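Local coordinates for protein integral membrane indolylacetylinositol arabinosyltransferase EmbC (Mycolicibacterium smegmatis, PDB 7BVE) that is a membrane-embedded arabinosyltransferase that probably polymerises arabinose into the arabinan of the mycobacterial cell wall, at residues Gly609-Ala621 with Phe647-Leu659. Residues are numbered along the deposited sequence; the frame is centred on the assembly and turned at random.
Sequences GAAVLFVTALSFA and FTTMLLGLSVLAL
S655 and T648 both hold OG or OG1 anti to the backbone N (chi1 177° and 179°), and this rotation carries each hydroxyl across to a carbonyl of the facing helix. S655 OG donates to A610 O at 3.2 Å, and T648 OG1 donates to A617 O at 3.0 Å. A610 O also takes the helical bond from F614 N, which arrives from the opposite face of its carbonyl plane. T648 OG1 sits above the plane of the A617 carbonyl, not on a lone pair.

Small residues suit these positions because the segments 609-619 and 647-659 run nearly antiparallel, their axes 8.1 Å apart at closest approach. The methyl of A617 rests on L651 CB at 3.6 Å, and that of A610 meets A658 CB at 3.8 Å. Between these close points the branched ends of leucines fill the interface: L613 and L651 cross at about a right angle, joined through their CD2 methyls, while L613 CD1 lies against the backbone and CB of L654. Just past the end of helix 602-619, flat rings allow an edge-to-face pair: F620 receives the edge of F647 on its ring face (planes at 84°, centroids 5.7 Å apart), and L651 CD1 touches F620 CD2 at 3.9 Å.

The pair forms a helical hairpin in the predicted membrane region; helices 517-539 and 688-710 also pack against helix 602-619. W498 of the second subunit packs on T648 and L652, bringing this helix pair into the subunit interface. Chemically, the two hydroxyls are satisfied by main-chain oxygens within a largely apolar seam, consistent with close packing inside a membrane span.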
# COMPACT_ATOMS: atom_id res chain seq x y z
N GLY A 609 14.11 27.63 3.26
CA GLY A 609 12.73 28.08 3.33
C GLY A 609 11.84 27.43 2.29
O GLY A 609 10.68 27.09 2.57
N ALA A 610 12.37 27.20 1.09
CA ALA A 610 11.62 26.49 0.06
C ALA A 610 11.38 25.03 0.44
O ALA A 610 10.33 24.47 0.13
CB ALA A 610 12.35 26.57 -1.27
N ALA A 611 12.34 24.40 1.13
CA ALA A 611 12.14 23.02 1.57
C ALA A 611 11.08 22.92 2.66
O ALA A 611 10.30 21.96 2.70
CB ALA A 611 13.46 22.44 2.07
N VAL A 612 11.04 23.92 3.56
CA VAL A 612 9.97 24.00 4.56
C VAL A 612 8.61 24.13 3.89
O VAL A 612 7.66 23.41 4.25
CB VAL A 612 10.24 25.18 5.52
CG1 VAL A 612 9.06 25.40 6.43
CG2 VAL A 612 11.47 24.92 6.34
N LEU A 613 8.50 25.01 2.89
CA LEU A 613 7.24 25.15 2.16
C LEU A 613 6.86 23.90 1.38
O LEU A 613 5.68 23.60 1.23
CB LEU A 613 7.31 26.34 1.20
CG LEU A 613 7.23 27.73 1.79
CD1 LEU A 613 7.56 28.73 0.73
CD2 LEU A 613 5.84 27.96 2.28
N PHE A 614 7.85 23.13 0.92
CA PHE A 614 7.54 21.91 0.19
C PHE A 614 6.98 20.82 1.10
O PHE A 614 6.02 20.14 0.74
CB PHE A 614 8.76 21.40 -0.56
CG PHE A 614 8.51 20.15 -1.34
CD1 PHE A 614 7.75 20.18 -2.49
CD2 PHE A 614 9.02 18.93 -0.92
CE1 PHE A 614 7.50 19.04 -3.20
CE2 PHE A 614 8.77 17.78 -1.63
CZ PHE A 614 8.01 17.84 -2.77
N VAL A 615 7.57 20.64 2.29
CA VAL A 615 7.00 19.61 3.17
C VAL A 615 5.67 20.07 3.77
O VAL A 615 4.80 19.24 4.08
CB VAL A 615 8.00 19.17 4.26
CG1 VAL A 615 9.24 18.58 3.65
CG2 VAL A 615 8.34 20.30 5.20
N THR A 616 5.46 21.39 3.88
CA THR A 616 4.16 21.87 4.32
C THR A 616 3.10 21.66 3.23
O THR A 616 1.95 21.37 3.53
CB THR A 616 4.27 23.33 4.72
OG1 THR A 616 5.33 23.46 5.67
CG2 THR A 616 3.01 23.81 5.39
N ALA A 617 3.50 21.79 1.96
CA ALA A 617 2.61 21.45 0.85
C ALA A 617 2.28 19.97 0.83
O ALA A 617 1.15 19.58 0.53
CB ALA A 617 3.25 21.85 -0.47
N LEU A 618 3.26 19.13 1.14
CA LEU A 618 3.04 17.69 1.11
C LEU A 618 2.18 17.23 2.28
O LEU A 618 1.52 16.19 2.19
CB LEU A 618 4.39 16.97 1.10
CG LEU A 618 4.45 15.46 0.94
CD1 LEU A 618 3.84 15.05 -0.37
CD2 LEU A 618 5.89 15.02 1.01
N SER A 619 2.14 18.00 3.37
CA SER A 619 1.30 17.63 4.51
C SER A 619 -0.19 17.79 4.24
O SER A 619 -0.98 16.98 4.70
CB SER A 619 1.68 18.48 5.72
OG SER A 619 3.04 18.26 6.05
N PHE A 620 -0.59 18.83 3.50
CA PHE A 620 -2.00 19.16 3.27
C PHE A 620 -2.65 18.36 2.15
O PHE A 620 -3.74 18.74 1.70
CB PHE A 620 -2.17 20.64 2.98
CG PHE A 620 -2.20 21.50 4.19
CD1 PHE A 620 -3.36 21.62 4.92
CD2 PHE A 620 -1.09 22.20 4.59
CE1 PHE A 620 -3.41 22.40 6.04
CE2 PHE A 620 -1.13 22.99 5.71
CZ PHE A 620 -2.30 23.09 6.43
N ALA A 621 -2.04 17.27 1.71
CA ALA A 621 -2.57 16.48 0.60
C ALA A 621 -3.41 15.32 1.11
O ALA A 621 -3.40 14.24 0.52
CB ALA A 621 -1.44 15.99 -0.28
N PHE A 647 -4.94 23.94 -0.64
CA PHE A 647 -3.81 24.52 0.06
C PHE A 647 -2.49 23.97 -0.47
O PHE A 647 -1.47 24.66 -0.44
CB PHE A 647 -3.91 24.27 1.56
CG PHE A 647 -5.01 25.04 2.25
CD1 PHE A 647 -5.66 26.09 1.62
CD2 PHE A 647 -5.38 24.71 3.53
CE1 PHE A 647 -6.66 26.77 2.26
CE2 PHE A 647 -6.38 25.40 4.18
CZ PHE A 647 -7.02 26.43 3.54
N THR A 648 -2.52 22.75 -0.99
CA THR A 648 -1.30 22.10 -1.43
C THR A 648 -0.77 22.71 -2.73
O THR A 648 0.45 22.85 -2.90
CB THR A 648 -1.53 20.59 -1.54
OG1 THR A 648 -0.35 19.93 -1.99
CG2 THR A 648 -2.70 20.24 -2.44
N THR A 649 -1.65 23.17 -3.62
CA THR A 649 -1.19 23.80 -4.85
C THR A 649 -0.68 25.21 -4.60
O THR A 649 0.29 25.65 -5.23
CB THR A 649 -2.31 23.83 -5.88
OG1 THR A 649 -3.36 24.67 -5.41
CG2 THR A 649 -2.86 22.44 -6.09
N MET A 650 -1.31 25.93 -3.67
CA MET A 650 -0.83 27.25 -3.28
C MET A 650 0.54 27.18 -2.62
O MET A 650 1.43 27.99 -2.93
CB MET A 650 -1.84 27.90 -2.34
CG MET A 650 -3.21 28.14 -2.94
SD MET A 650 -4.35 28.75 -1.69
CE MET A 650 -5.88 28.80 -2.61
N LEU A 651 0.73 26.21 -1.73
CA LEU A 651 2.03 26.07 -1.08
C LEU A 651 3.09 25.55 -2.04
O LEU A 651 4.26 25.93 -1.92
CB LEU A 651 1.89 25.18 0.14
CG LEU A 651 1.13 25.77 1.33
CD1 LEU A 651 0.80 24.69 2.31
CD2 LEU A 651 1.98 26.82 2.00
N LEU A 652 2.71 24.74 -3.03
CA LEU A 652 3.67 24.32 -4.06
C LEU A 652 4.09 25.49 -4.94
O LEU A 652 5.27 25.61 -5.31
CB LEU A 652 3.07 23.21 -4.91
CG LEU A 652 4.00 22.58 -5.94
CD1 LEU A 652 5.11 21.82 -5.25
CD2 LEU A 652 3.24 21.68 -6.87
N GLY A 653 3.15 26.38 -5.27
CA GLY A 653 3.50 27.57 -6.02
C GLY A 653 4.43 28.50 -5.26
O GLY A 653 5.37 29.07 -5.83
N LEU A 654 4.20 28.65 -3.95
CA LEU A 654 5.10 29.45 -3.13
C LEU A 654 6.48 28.81 -3.02
O LEU A 654 7.50 29.51 -2.96
CB LEU A 654 4.51 29.66 -1.75
CG LEU A 654 3.28 30.56 -1.67
CD1 LEU A 654 2.70 30.53 -0.28
CD2 LEU A 654 3.66 31.96 -2.05
N SER A 655 6.55 27.47 -3.01
CA SER A 655 7.84 26.79 -2.97
C SER A 655 8.64 27.00 -4.25
O SER A 655 9.85 27.23 -4.21
CB SER A 655 7.62 25.30 -2.72
OG SER A 655 8.84 24.61 -2.74
N VAL A 656 7.96 26.94 -5.40
CA VAL A 656 8.63 27.19 -6.68
C VAL A 656 9.09 28.64 -6.78
O VAL A 656 10.18 28.93 -7.28
CB VAL A 656 7.69 26.79 -7.84
CG1 VAL A 656 8.28 27.15 -9.18
CG2 VAL A 656 7.44 25.30 -7.79
N LEU A 657 8.29 29.57 -6.25
CA LEU A 657 8.69 30.98 -6.25
C LEU A 657 9.90 31.22 -5.35
O LEU A 657 10.78 32.03 -5.69
CB LEU A 657 7.51 31.84 -5.81
CG LEU A 657 7.73 33.35 -5.75
CD1 LEU A 657 8.07 33.88 -7.12
CD2 LEU A 657 6.49 34.01 -5.21
N ALA A 658 9.98 30.52 -4.22
CA ALA A 658 11.15 30.65 -3.35
C ALA A 658 12.40 30.07 -4.01
O ALA A 658 13.50 30.61 -3.83
CB ALA A 658 10.89 29.97 -2.01
N LEU A 659 12.25 29.00 -4.80
CA LEU A 659 13.39 28.49 -5.56
C LEU A 659 13.86 29.49 -6.62
O LEU A 659 15.06 29.62 -6.87
CB LEU A 659 13.06 27.16 -6.23
CG LEU A 659 12.98 25.93 -5.35
CD1 LEU A 659 12.52 24.75 -6.18
CD2 LEU A 659 14.33 25.66 -4.75